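Local coordinates for CYCLIN domain-containing protein (Chaetomium thermophilum, PDB 6Z3U), which probably acts as the cyclin H-like regulatory subunit of the CDK-activating kinase complex, binding and helping to activate its cyclin-dependent kinase partner, at residues M31-N36 / I123-M128; A115-R120 / L226-F232; L77-L81 / K356-C360; Y93-L97 / P132-L136; V138-F142 / G171-C176. All coordinates share one frame; numbering follows the deposited sequence.

Contact 1. Residues M31-N36 / I123-M128; sequences MREKTN and ITNSIM
Thr35 meets the last turn of helix 108-124 at Ile123 and the chain that runs on from it. From CB, which lies 3.8 Å from Ile123 O, two branches part. OG1 lies 3.0 Å from Ile123 O and 2.7 Å from Met31 O, the carbonyl one turn back in its own helix, so its single proton has two acceptors to choose between. A chi1 of -58° keeps this hydroxyl beside the backbone N, where it can face both carbonyls, and sends the methyl the other way. That methyl, CG2, drops onto the peptide leaving the helix, 3.5 Å from Asn125 C.

One flank is aliphatic. Met31 CE approaches Ile123 CD1 at 4.2 Å, and the methylenes of Arg32 run obliquely over Ile123, CG to CG1 4.1 Å; the guanidinium continues to a salt bridge with Asp229. On the other side Asn36 passes Met128, but its amide nitrogen is taken by Glu86 and Leu81 O. Ser126 OG accepts from Met128 N at 2.9 Å, an ST turn just past the helix end.

The contact thus packs helix 25-48 against the end of helix 108-124. Helix 83-103 backs it through Leu87 and Glu86, the end of helix 343-358 reaches Met128 through Leu357, and the kinase chain touches Thr124 and Asn125.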
# COMPACT_ATOMS: atom_id res chain seq x y z
N MET A 31 -17.14 -21.32 -0.41
CA MET A 31 -17.31 -20.09 0.36
C MET A 31 -18.56 -19.33 -0.07
O MET A 31 -19.37 -18.94 0.77
CB MET A 31 -16.07 -19.20 0.23
CG MET A 31 -14.92 -19.64 1.11
SD MET A 31 -13.55 -18.47 1.13
CE MET A 31 -12.71 -18.93 -0.37
N ARG A 32 -18.72 -19.12 -1.37
CA ARG A 32 -19.87 -18.37 -1.87
C ARG A 32 -21.18 -19.07 -1.55
O ARG A 32 -22.18 -18.42 -1.21
CB ARG A 32 -19.72 -18.16 -3.38
CG ARG A 32 -18.74 -17.09 -3.77
CD ARG A 32 -18.45 -17.17 -5.26
NE ARG A 32 -17.86 -15.96 -5.81
CZ ARG A 32 -17.20 -15.92 -6.97
NH1 ARG A 32 -17.05 -17.02 -7.68
NH2 ARG A 32 -16.71 -14.77 -7.41
N GLU A 33 -21.20 -20.40 -1.66
CA GLU A 33 -22.42 -21.16 -1.37
C GLU A 33 -22.73 -21.12 0.12
O GLU A 33 -23.89 -20.94 0.51
CB GLU A 33 -22.26 -22.60 -1.85
CG GLU A 33 -23.53 -23.24 -2.42
CD GLU A 33 -24.51 -23.69 -1.36
OE1 GLU A 33 -24.07 -24.16 -0.29
OE2 GLU A 33 -25.74 -23.57 -1.60
N LYS A 34 -21.71 -21.28 0.97
CA LYS A 34 -21.91 -21.21 2.41
C LYS A 34 -22.28 -19.81 2.87
O LYS A 34 -23.04 -19.67 3.84
CB LYS A 34 -20.64 -21.69 3.13
CG LYS A 34 -20.40 -23.18 3.03
CD LYS A 34 -19.03 -23.57 3.55
CE LYS A 34 -18.81 -25.08 3.46
NZ LYS A 34 -17.53 -25.50 4.09
N THR A 35 -21.77 -18.77 2.21
CA THR A 35 -22.14 -17.40 2.55
C THR A 35 -23.60 -17.14 2.22
O THR A 35 -24.31 -16.48 2.99
CB THR A 35 -21.23 -16.42 1.81
OG1 THR A 35 -19.86 -16.67 2.15
CG2 THR A 35 -21.56 -14.99 2.21
N ASN A 36 -24.05 -17.64 1.06
CA ASN A 36 -25.46 -17.54 0.67
C ASN A 36 -26.35 -18.35 1.58
O ASN A 36 -27.40 -17.87 2.02
CB ASN A 36 -25.60 -18.01 -0.78
CG ASN A 36 -27.04 -18.33 -1.16
OD1 ASN A 36 -27.53 -19.43 -0.87
ND2 ASN A 36 -27.70 -17.42 -1.86
N ILE A 123 -17.92 -12.00 -1.37
CA ILE A 123 -17.61 -13.40 -1.20
C ILE A 123 -17.62 -13.75 0.28
O ILE A 123 -17.99 -14.88 0.64
CB ILE A 123 -16.24 -13.77 -1.84
CG1 ILE A 123 -15.86 -15.21 -1.49
CG2 ILE A 123 -15.17 -12.80 -1.41
CD1 ILE A 123 -14.75 -15.76 -2.33
N THR A 124 -17.28 -12.80 1.13
CA THR A 124 -17.49 -12.95 2.56
C THR A 124 -18.88 -12.53 2.99
O THR A 124 -19.33 -12.93 4.07
CB THR A 124 -16.47 -12.12 3.36
OG1 THR A 124 -16.55 -10.74 2.98
CG2 THR A 124 -15.05 -12.62 3.12
N ASN A 125 -19.57 -11.74 2.17
CA ASN A 125 -20.91 -11.26 2.46
C ASN A 125 -21.82 -11.58 1.28
O ASN A 125 -21.36 -11.68 0.14
CB ASN A 125 -20.93 -9.75 2.73
CG ASN A 125 -20.09 -9.37 3.93
OD1 ASN A 125 -20.19 -9.98 4.99
ND2 ASN A 125 -19.26 -8.35 3.77
N SER A 126 -23.09 -11.78 1.57
CA SER A 126 -24.08 -12.10 0.55
C SER A 126 -24.75 -10.84 0.04
O SER A 126 -24.87 -9.84 0.75
CB SER A 126 -25.13 -13.06 1.10
OG SER A 126 -26.38 -12.84 0.46
N ILE A 127 -25.20 -10.89 -1.22
CA ILE A 127 -25.91 -9.78 -1.82
C ILE A 127 -27.24 -9.52 -1.12
O ILE A 127 -27.77 -8.41 -1.18
CB ILE A 127 -26.12 -10.05 -3.32
CG1 ILE A 127 -24.80 -9.89 -4.08
CG2 ILE A 127 -27.17 -9.11 -3.90
CD1 ILE A 127 -24.41 -8.44 -4.34
N MET A 128 -27.81 -10.54 -0.48
CA MET A 128 -29.07 -10.39 0.25
C MET A 128 -28.89 -9.70 1.59
O MET A 128 -29.90 -9.42 2.26
CB MET A 128 -29.72 -11.76 0.46
CG MET A 128 -30.08 -12.47 -0.82
SD MET A 128 -30.85 -14.07 -0.53
CE MET A 128 -29.43 -15.14 -0.39

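Contact 2. Residues A115-R120 / L226-F232; sequences ATFFKR and LITDAYF
Lys119 sends the far half of its side chain into the turn where helix 224-227 ends. Its chain bends at chi3 (96°) and again at chi4, folding the tip in among successive backbone carbonyls: CD is 3.3 Å from Leu226 O, CE is 3.3 Å from Thr228 O, and NZ gives a weak hydrogen bond to Ile227 O at 3.4 Å. An ammonium group at this helix end would probably be favoured by the carbonyls gathered there. Asp229 adds a longer-range attraction, OD1 standing 4.4 Å from Lys119 NZ, too far for a salt bridge.

Beside the lysine, the Phe232 ring turns its edge to helix 108-124, with CZ 4.1 Å from Lys119 CB and CE1 4.2 Å from Arg120 CG. Thr116 crosses Tyr231 at about a right angle, its OG1 3.7 Å from Tyr231 CE2, while Ala115 CB rests on Leu226 CB.

One layer further out, Ala112 O holds the Thr116 hydroxyl and His187 takes the Tyr231 hydroxyl. Asp229 is anchored by Arg32, and Leu28 of helix 25-48, which also carries Arg32, packs on both Asp229 and Phe232.

Helix 108-124 belongs to the cyclin-like region and residues 226-232 to the cyclin C-terminal region. The contact is therefore part of the buried seam between tandem helical domains that is characteristic of the two-domain cyclin fold.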
# COMPACT_ATOMS: atom_id res chain seq x y z
N ALA A 115 -12.91 -2.45 -8.04
CA ALA A 115 -13.61 -3.65 -8.48
C ALA A 115 -13.24 -4.85 -7.62
O ALA A 115 -14.10 -5.64 -7.24
CB ALA A 115 -13.30 -3.92 -9.95
N THR A 116 -11.94 -5.00 -7.31
CA THR A 116 -11.50 -6.14 -6.51
C THR A 116 -12.09 -6.08 -5.10
O THR A 116 -12.53 -7.10 -4.56
CB THR A 116 -9.98 -6.19 -6.45
OG1 THR A 116 -9.46 -6.31 -7.78
CG2 THR A 116 -9.51 -7.36 -5.61
N PHE A 117 -12.09 -4.89 -4.48
CA PHE A 117 -12.76 -4.73 -3.19
C PHE A 117 -14.22 -5.15 -3.28
O PHE A 117 -14.76 -5.77 -2.36
CB PHE A 117 -12.65 -3.29 -2.70
CG PHE A 117 -11.28 -2.89 -2.23
CD1 PHE A 117 -10.27 -3.82 -2.08
CD2 PHE A 117 -11.01 -1.56 -1.94
CE1 PHE A 117 -9.01 -3.44 -1.64
CE2 PHE A 117 -9.75 -1.18 -1.50
CZ PHE A 117 -8.76 -2.12 -1.35
N PHE A 118 -14.89 -4.80 -4.39
CA PHE A 118 -16.29 -5.17 -4.55
C PHE A 118 -16.44 -6.68 -4.61
O PHE A 118 -17.30 -7.26 -3.93
CB PHE A 118 -16.85 -4.50 -5.81
CG PHE A 118 -18.33 -4.71 -5.99
CD1 PHE A 118 -19.24 -3.88 -5.37
CD2 PHE A 118 -18.81 -5.71 -6.82
CE1 PHE A 118 -20.60 -4.06 -5.54
CE2 PHE A 118 -20.16 -5.90 -7.00
CZ PHE A 118 -21.06 -5.07 -6.36
N LYS A 119 -15.61 -7.35 -5.42
CA LYS A 119 -15.70 -8.80 -5.52
C LYS A 119 -15.34 -9.47 -4.20
O LYS A 119 -15.96 -10.46 -3.80
CB LYS A 119 -14.78 -9.32 -6.63
CG LYS A 119 -15.17 -8.89 -8.03
CD LYS A 119 -14.19 -9.45 -9.06
CE LYS A 119 -14.71 -10.74 -9.68
NZ LYS A 119 -16.07 -10.61 -10.27
N ARG A 120 -14.33 -8.94 -3.50
CA ARG A 120 -13.94 -9.51 -2.23
C ARG A 120 -15.00 -9.28 -1.16
O ARG A 120 -15.20 -10.14 -0.29
CB ARG A 120 -12.61 -8.91 -1.78
CG ARG A 120 -11.42 -9.35 -2.62
CD ARG A 120 -10.15 -8.72 -2.09
NE ARG A 120 -8.97 -9.08 -2.87
CZ ARG A 120 -7.74 -8.70 -2.58
NH1 ARG A 120 -7.51 -7.94 -1.51
NH2 ARG A 120 -6.72 -9.09 -3.34
N LEU A 226 -11.10 -8.49 -14.28
CA LEU A 226 -11.86 -7.81 -13.24
C LEU A 226 -13.29 -8.30 -13.15
O LEU A 226 -13.90 -8.24 -12.07
CB LEU A 226 -11.85 -6.30 -13.48
CG LEU A 226 -10.46 -5.67 -13.65
CD1 LEU A 226 -10.59 -4.18 -13.94
CD2 LEU A 226 -9.59 -5.91 -12.43
N ILE A 227 -13.85 -8.78 -14.27
CA ILE A 227 -15.21 -9.29 -14.28
C ILE A 227 -15.27 -10.78 -13.99
O ILE A 227 -16.33 -11.29 -13.61
CB ILE A 227 -15.88 -8.99 -15.64
CG1 ILE A 227 -15.88 -7.49 -15.92
CG2 ILE A 227 -17.30 -9.52 -15.67
CD1 ILE A 227 -16.58 -6.65 -14.86
N THR A 228 -14.16 -11.49 -14.15
CA THR A 228 -14.06 -12.92 -13.88
C THR A 228 -13.26 -13.13 -12.60
O THR A 228 -12.78 -12.19 -11.97
CB THR A 228 -13.43 -13.65 -15.06
OG1 THR A 228 -13.68 -15.06 -14.95
CG2 THR A 228 -11.92 -13.41 -15.10
N ASP A 229 -13.11 -14.40 -12.21
CA ASP A 229 -12.39 -14.77 -11.00
C ASP A 229 -10.89 -14.93 -11.23
O ASP A 229 -10.24 -15.73 -10.54
CB ASP A 229 -12.97 -16.06 -10.41
CG ASP A 229 -14.41 -15.91 -9.98
OD1 ASP A 229 -14.85 -14.76 -9.76
OD2 ASP A 229 -15.10 -16.93 -9.86
N ALA A 230 -10.31 -14.17 -12.17
CA ALA A 230 -8.90 -14.35 -12.49
C ALA A 230 -8.00 -14.08 -11.29
O ALA A 230 -7.07 -14.84 -11.02
CB ALA A 230 -8.52 -13.44 -13.66
N TYR A 231 -8.27 -13.00 -10.55
CA TYR A 231 -7.39 -12.63 -9.45
C TYR A 231 -7.32 -13.71 -8.38
O TYR A 231 -6.28 -13.87 -7.73
CB TYR A 231 -7.87 -11.31 -8.82
CG TYR A 231 -7.42 -10.07 -9.56
CD1 TYR A 231 -7.49 -9.99 -10.94
CD2 TYR A 231 -6.95 -8.96 -8.86
CE1 TYR A 231 -7.08 -8.85 -11.61
CE2 TYR A 231 -6.55 -7.82 -9.52
CZ TYR A 231 -6.62 -7.77 -10.90
OH TYR A 231 -6.22 -6.64 -11.56
N PHE A 232 -8.40 -14.47 -8.19
CA PHE A 232 -8.45 -15.44 -7.11
C PHE A 232 -7.64 -16.70 -7.39
O PHE A 232 -7.23 -17.38 -6.44
CB PHE A 232 -9.90 -15.85 -6.82
CG PHE A 232 -10.79 -14.70 -6.42
CD1 PHE A 232 -10.51 -13.94 -5.30
CD2 PHE A 232 -11.92 -14.40 -7.16
CE1 PHE A 232 -11.33 -12.89 -4.94
CE2 PHE A 232 -12.74 -13.36 -6.80
CZ PHE A 232 -12.45 -12.61 -5.69

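Contact 3. Residues L77-L81 / K356-C360; sequences LPEFL and KLNKC
Cys360 fits closely between Pro78 and Phe80: its CB is 3.6 Å from Pro78 CG and 3.8 Å from Phe80 CD1. Its sulfur is turned between its own backbone N and carbonyl carbon (chi1 71°), which puts it alongside the loop at Phe80 CA; SG lies 5.1 Å from the centroid of the Phe80 ring, an oblique sulfur-aromatic contact. Leu81 spreads its two methyls over the last helical turn, CD1 against Leu357 CD1 at 3.7 Å and CD2 against Lys356 CD at 3.5 Å.

In the fold, this is where the extended lead-in to helix 83-103 lies along the end of helix 343-358, tying an early part of the chain to a late one.

The other flank is open and polar. Glu79 O sits 3.4 Å from Lys356 CG, but the exposed Glu79 side chain crosses that of Lys356 at about a right angle and its carboxylate stays loose, OE2 4.3 Å from Lys356 NZ. The lysine makes its salt bridge with Glu85 instead.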
# COMPACT_ATOMS: atom_id res chain seq x y z
N LEU A 77 -42.43 -17.47 3.84
CA LEU A 77 -41.10 -16.98 3.53
C LEU A 77 -40.98 -16.68 2.03
O LEU A 77 -41.70 -17.27 1.21
CB LEU A 77 -40.06 -18.01 3.93
CG LEU A 77 -39.86 -18.23 5.43
CD1 LEU A 77 -39.02 -19.47 5.68
CD2 LEU A 77 -39.21 -17.01 6.06
N PRO A 78 -40.09 -15.78 1.65
CA PRO A 78 -39.90 -15.46 0.23
C PRO A 78 -38.89 -16.39 -0.43
O PRO A 78 -38.23 -17.21 0.21
CB PRO A 78 -39.39 -14.02 0.27
CG PRO A 78 -38.60 -13.96 1.53
CD PRO A 78 -39.29 -14.89 2.51
N GLU A 79 -38.77 -16.24 -1.75
CA GLU A 79 -37.79 -16.98 -2.53
C GLU A 79 -36.44 -16.28 -2.44
O GLU A 79 -36.31 -15.13 -2.86
CB GLU A 79 -38.24 -17.09 -3.99
CG GLU A 79 -39.68 -17.54 -4.17
CD GLU A 79 -40.11 -17.46 -5.62
OE1 GLU A 79 -41.33 -17.33 -5.87
OE2 GLU A 79 -39.23 -17.52 -6.51
N PHE A 80 -35.45 -16.98 -1.90
CA PHE A 80 -34.11 -16.42 -1.76
C PHE A 80 -33.31 -16.63 -3.03
O PHE A 80 -33.54 -17.59 -3.78
CB PHE A 80 -33.40 -17.05 -0.56
CG PHE A 80 -34.06 -16.77 0.75
CD1 PHE A 80 -33.78 -15.61 1.46
CD2 PHE A 80 -34.97 -17.66 1.28
CE1 PHE A 80 -34.40 -15.35 2.67
CE2 PHE A 80 -35.59 -17.41 2.49
CZ PHE A 80 -35.30 -16.25 3.18
N LEU A 81 -32.35 -15.74 -3.28
CA LEU A 81 -31.53 -15.83 -4.48
C LEU A 81 -30.68 -17.09 -4.47
O LEU A 81 -30.21 -17.55 -3.42
CB LEU A 81 -30.62 -14.60 -4.59
CG LEU A 81 -31.28 -13.25 -4.91
CD1 LEU A 81 -30.21 -12.22 -5.24
CD2 LEU A 81 -32.24 -13.39 -6.08
N LYS A 356 -36.58 -10.48 -7.28
CA LYS A 356 -36.51 -11.56 -6.30
C LYS A 356 -35.73 -11.11 -5.08
O LYS A 356 -36.06 -11.49 -3.95
CB LYS A 356 -35.88 -12.80 -6.94
CG LYS A 356 -35.96 -14.05 -6.06
CD LYS A 356 -35.19 -15.22 -6.67
CE LYS A 356 -35.92 -15.82 -7.87
NZ LYS A 356 -35.32 -17.12 -8.28
N LEU A 357 -34.70 -10.29 -5.28
CA LEU A 357 -33.90 -9.79 -4.17
C LEU A 357 -34.66 -8.75 -3.35
O LEU A 357 -34.40 -8.60 -2.15
CB LEU A 357 -32.60 -9.19 -4.71
CG LEU A 357 -31.61 -8.59 -3.71
CD1 LEU A 357 -31.13 -9.64 -2.72
CD2 LEU A 357 -30.43 -7.97 -4.44
N ASN A 358 -35.60 -8.04 -3.97
CA ASN A 358 -36.29 -6.95 -3.29
C ASN A 358 -37.25 -7.43 -2.22
O ASN A 358 -37.67 -6.62 -1.38
CB ASN A 358 -37.04 -6.10 -4.33
CG ASN A 358 -37.66 -4.86 -3.73
OD1 ASN A 358 -36.96 -4.01 -3.17
ND2 ASN A 358 -38.97 -4.73 -3.87
N LYS A 359 -37.61 -8.71 -2.22
CA LYS A 359 -38.58 -9.24 -1.27
C LYS A 359 -37.98 -10.22 -0.27
O LYS A 359 -38.69 -10.66 0.64
CB LYS A 359 -39.74 -9.91 -2.02
CG LYS A 359 -39.34 -10.75 -3.23
CD LYS A 359 -40.56 -11.10 -4.07
CE LYS A 359 -40.17 -11.76 -5.38
NZ LYS A 359 -41.30 -11.86 -6.33
N CYS A 360 -36.70 -10.56 -0.40
CA CYS A 360 -36.04 -11.46 0.54
C CYS A 360 -34.81 -10.85 1.17
O CYS A 360 -34.04 -11.56 1.83
CB CYS A 360 -35.66 -12.77 -0.16
SG CYS A 360 -34.30 -12.61 -1.33

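Contact 4. Residues Y93-L97 / P132-L136; sequences YTAEL and PQEML
Tyr93 and Gln133 meet nearly square-on, the phenol ring and the amide plane 89° apart, with a weak hydrogen bond from Tyr93 OH to Gln133 OE1 at 3.4 Å. The hydroxyl has a stronger partner in Arg354. Lower on the ring, Pro132 CB comes in obliquely, 3.9 Å from Tyr93 CD2, whereas Leu136 CD1 sits at the ring's edge, 4.2 Å from Tyr93 CD1. Leu136 reaches that far because its CG is anti to its backbone N (chi1 180°), which carries its CD1 to 3.4 Å from Tyr93 O and in beside Glu96. Leu97 and Leu136 slide past each other in opposite directions, CB to CG 3.8 Å. Exchanging Tyr93 for an alanine would probably open a gap beside Pro132 and Leu136 and leave Gln133 and Arg354 without the hydroxyl they share.

The axes of 93-97 and 132-136 come within 10.1 Å, at 32°, running roughly side by side. Helix 108-124 packs against both, Phe118 on Tyr93 and Tyr122 on Pro132, while helix 368-380 lies against Met135 through Leu368.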
# COMPACT_ATOMS: atom_id res chain seq x y z
N TYR A 93 -22.93 -5.76 -11.52
CA TYR A 93 -22.57 -4.53 -10.83
C TYR A 93 -21.07 -4.26 -10.85
O TYR A 93 -20.67 -3.10 -10.69
CB TYR A 93 -23.09 -4.56 -9.40
CG TYR A 93 -24.59 -4.32 -9.31
CD1 TYR A 93 -25.13 -3.08 -9.63
CD2 TYR A 93 -25.45 -5.33 -8.91
CE1 TYR A 93 -26.50 -2.86 -9.56
CE2 TYR A 93 -26.82 -5.12 -8.84
CZ TYR A 93 -27.33 -3.88 -9.16
OH TYR A 93 -28.69 -3.65 -9.10
N THR A 94 -20.25 -5.29 -11.03
CA THR A 94 -18.82 -5.05 -11.24
C THR A 94 -18.59 -4.35 -12.57
O THR A 94 -17.69 -3.50 -12.69
CB THR A 94 -18.04 -6.37 -11.18
OG1 THR A 94 -18.32 -7.04 -9.95
CG2 THR A 94 -16.55 -6.11 -11.28
N ALA A 95 -19.37 -4.70 -13.60
CA ALA A 95 -19.26 -4.01 -14.88
C ALA A 95 -19.79 -2.59 -14.77
O ALA A 95 -19.22 -1.66 -15.36
CB ALA A 95 -20.02 -4.78 -15.95
N GLU A 96 -20.88 -2.39 -14.02
CA GLU A 96 -21.39 -1.04 -13.81
C GLU A 96 -20.40 -0.21 -13.01
O GLU A 96 -20.24 0.99 -13.27
CB GLU A 96 -22.74 -1.10 -13.09
CG GLU A 96 -23.45 0.25 -12.97
CD GLU A 96 -24.86 0.12 -12.45
OE1 GLU A 96 -25.04 -0.11 -11.23
OE2 GLU A 96 -25.81 0.25 -13.25
N LEU A 97 -19.73 -0.83 -12.04
CA LEU A 97 -18.70 -0.13 -11.28
C LEU A 97 -17.60 0.37 -12.21
O LEU A 97 -17.18 1.53 -12.12
CB LEU A 97 -18.13 -1.06 -10.21
CG LEU A 97 -17.05 -0.51 -9.28
CD1 LEU A 97 -17.15 -1.18 -7.91
CD2 LEU A 97 -15.66 -0.72 -9.86
N PRO A 132 -25.93 -4.08 -3.08
CA PRO A 132 -24.85 -3.90 -4.06
C PRO A 132 -24.90 -2.57 -4.79
O PRO A 132 -23.86 -2.08 -5.24
CB PRO A 132 -25.05 -5.07 -5.03
CG PRO A 132 -26.48 -5.45 -4.88
CD PRO A 132 -26.83 -5.18 -3.44
N GLN A 133 -26.08 -1.96 -4.92
CA GLN A 133 -26.17 -0.66 -5.57
C GLN A 133 -25.37 0.39 -4.82
O GLN A 133 -24.81 1.30 -5.43
CB GLN A 133 -27.64 -0.23 -5.69
CG GLN A 133 -27.87 0.95 -6.61
CD GLN A 133 -27.94 0.54 -8.07
OE1 GLN A 133 -28.70 -0.36 -8.44
NE2 GLN A 133 -27.14 1.18 -8.90
N GLU A 134 -25.31 0.27 -3.49
CA GLU A 134 -24.57 1.21 -2.65
C GLU A 134 -23.11 0.81 -2.50
O GLU A 134 -22.22 1.66 -2.65
CB GLU A 134 -25.23 1.31 -1.27
CG GLU A 134 -26.67 1.80 -1.30
CD GLU A 134 -26.79 3.22 -1.83
OE1 GLU A 134 -27.01 3.39 -3.05
OE2 GLU A 134 -26.65 4.17 -1.03
N MET A 135 -22.84 -0.46 -2.21
CA MET A 135 -21.46 -0.92 -2.09
C MET A 135 -20.65 -0.64 -3.35
O MET A 135 -19.42 -0.55 -3.28
CB MET A 135 -21.43 -2.42 -1.78
CG MET A 135 -22.02 -2.80 -0.42
SD MET A 135 -21.16 -2.07 0.99
CE MET A 135 -22.16 -0.61 1.26
N LEU A 136 -21.32 -0.50 -4.50
CA LEU A 136 -20.61 -0.15 -5.73
C LEU A 136 -19.89 1.19 -5.57
O LEU A 136 -18.71 1.32 -5.89
CB LEU A 136 -21.60 -0.11 -6.90
CG LEU A 136 -21.07 0.25 -8.28
CD1 LEU A 136 -22.01 -0.29 -9.34
CD2 LEU A 136 -20.90 1.75 -8.46

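Contact 5. Residues V138-F142 / G171-C176; sequences VALFF and GEFLLC
A buried carboxylate, that of Glu172, is pushed in among phenylalanine rings: OE1 is 3.6 Å from Phe141 CE2 and lies in the plane of the Phe142 ring, at its edge. The charge is met by a salt bridge to Lys145, and OE2 accepts from Met134 N of the kinase chain. This is consistent with the lysine-glutamate pair with which the cyclin fold grips its kinase. Phe142 walls the glutamate in, its CD1 3.6 Å from Glu172 CG and its ring 82° from the carboxylate plane. With a serine in place of Phe142, Glu172 and Leu175 would probably lose their shared wall, and the carboxylate is likely to be less firmly positioned for the kinase.

The segments 138-142 and 172-176 cross at -83°, their axes 9.8 Å apart at the closest. Leu175 CD2 fills the crossing, 3.6 Å from Phe142 CB and 3.7 Å from Val138 CG1. At the far end of the Phe142 ring, CZ meets Cys176 SG at 3.9 Å, the sulfur approaching obliquely.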
# COMPACT_ATOMS: atom_id res chain seq x y z
N VAL A 138 -19.19 2.68 -2.71
CA VAL A 138 -18.24 2.60 -1.61
C VAL A 138 -16.92 2.01 -2.08
O VAL A 138 -15.84 2.48 -1.70
CB VAL A 138 -18.84 1.77 -0.45
CG1 VAL A 138 -17.83 1.62 0.67
CG2 VAL A 138 -20.12 2.42 0.06
N ALA A 139 -16.98 0.98 -2.93
CA ALA A 139 -15.76 0.35 -3.42
C ALA A 139 -14.94 1.31 -4.26
O ALA A 139 -13.70 1.23 -4.27
CB ALA A 139 -16.10 -0.90 -4.22
N LEU A 140 -15.59 2.22 -4.99
CA LEU A 140 -14.86 3.22 -5.75
C LEU A 140 -14.25 4.27 -4.83
O LEU A 140 -13.10 4.68 -5.03
CB LEU A 140 -15.79 3.89 -6.77
CG LEU A 140 -16.02 3.12 -8.07
CD1 LEU A 140 -17.24 3.65 -8.80
CD2 LEU A 140 -14.80 3.20 -8.96
N PHE A 141 -14.99 4.71 -3.82
CA PHE A 141 -14.47 5.72 -2.90
C PHE A 141 -13.32 5.17 -2.08
O PHE A 141 -12.28 5.83 -1.92
CB PHE A 141 -15.59 6.22 -1.99
CG PHE A 141 -15.16 7.31 -1.05
CD1 PHE A 141 -14.85 8.57 -1.52
CD2 PHE A 141 -15.07 7.07 0.31
CE1 PHE A 141 -14.46 9.58 -0.66
CE2 PHE A 141 -14.68 8.07 1.18
CZ PHE A 141 -14.37 9.32 0.69
N PHE A 142 -13.47 3.96 -1.54
CA PHE A 142 -12.40 3.36 -0.76
C PHE A 142 -11.24 2.92 -1.65
O PHE A 142 -10.09 2.90 -1.20
CB PHE A 142 -12.94 2.18 0.04
CG PHE A 142 -12.12 1.83 1.25
CD1 PHE A 142 -11.98 2.74 2.29
CD2 PHE A 142 -11.51 0.60 1.36
CE1 PHE A 142 -11.23 2.43 3.40
CE2 PHE A 142 -10.76 0.28 2.47
CZ PHE A 142 -10.62 1.19 3.50
N GLY A 171 -21.04 2.88 4.43
CA GLY A 171 -20.55 1.56 4.07
C GLY A 171 -19.04 1.46 4.04
O GLY A 171 -18.50 0.37 3.83
N GLU A 172 -18.34 2.58 4.25
CA GLU A 172 -16.89 2.57 4.14
C GLU A 172 -16.26 1.58 5.11
O GLU A 172 -15.53 0.67 4.70
CB GLU A 172 -16.33 3.98 4.38
CG GLU A 172 -14.85 4.11 4.02
CD GLU A 172 -14.26 5.45 4.41
OE1 GLU A 172 -13.35 5.93 3.69
OE2 GLU A 172 -14.69 6.03 5.43
N PHE A 173 -16.54 1.73 6.40
CA PHE A 173 -15.95 0.82 7.39
C PHE A 173 -16.47 -0.59 7.20
O PHE A 173 -15.74 -1.57 7.42
CB PHE A 173 -16.24 1.32 8.80
CG PHE A 173 -15.43 0.62 9.86
CD1 PHE A 173 -14.04 0.68 9.84
CD2 PHE A 173 -16.05 -0.10 10.87
CE1 PHE A 173 -13.29 0.04 10.80
CE2 PHE A 173 -15.30 -0.74 11.84
CZ PHE A 173 -13.92 -0.67 11.81
N LEU A 174 -17.74 -0.73 6.82
CA LEU A 174 -18.28 -2.06 6.54
C LEU A 174 -17.47 -2.75 5.44
O LEU A 174 -17.10 -3.92 5.58
CB LEU A 174 -19.75 -1.93 6.13
CG LEU A 174 -20.51 -3.25 5.94
CD1 LEU A 174 -20.64 -3.99 7.26
CD2 LEU A 174 -21.88 -2.99 5.32
N LEU A 175 -17.18 -2.03 4.36
CA LEU A 175 -16.35 -2.60 3.30
C LEU A 175 -14.98 -2.99 3.82
O LEU A 175 -14.45 -4.05 3.46
CB LEU A 175 -16.22 -1.60 2.15
CG LEU A 175 -15.27 -1.98 1.01
CD1 LEU A 175 -15.82 -3.16 0.23
CD2 LEU A 175 -15.02 -0.79 0.10
N CYS A 176 -14.39 -2.16 4.68
CA CYS A 176 -13.06 -2.45 5.19
C CYS A 176 -13.03 -3.80 5.90
O CYS A 176 -12.11 -4.59 5.70
CB CYS A 176 -12.61 -1.33 6.13
SG CYS A 176 -10.83 -1.29 6.45

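Contacts 2, 4 and 5 are buried, contact 2 closest to the chain's centre; contacts 1 and 3 are only partly buried, and contact 3 lies farthest out. Helix 108-124 serves contacts 1 and 2, which touch each other; helix 132-146 serves contacts 4 and 5, which meet where Leu97 packs on Ala139. The chemistry follows the place: a lysine among carbonyls between domains in contact 2, leucine and tyrosine packing in contact 4, a kinase-facing glutamate in contact 5. Contacts 1 and 3 bring in the earlier and later helices, using a threonine hydroxyl and a cysteine, and touch where Ile127 and Met128 pack on Leu357.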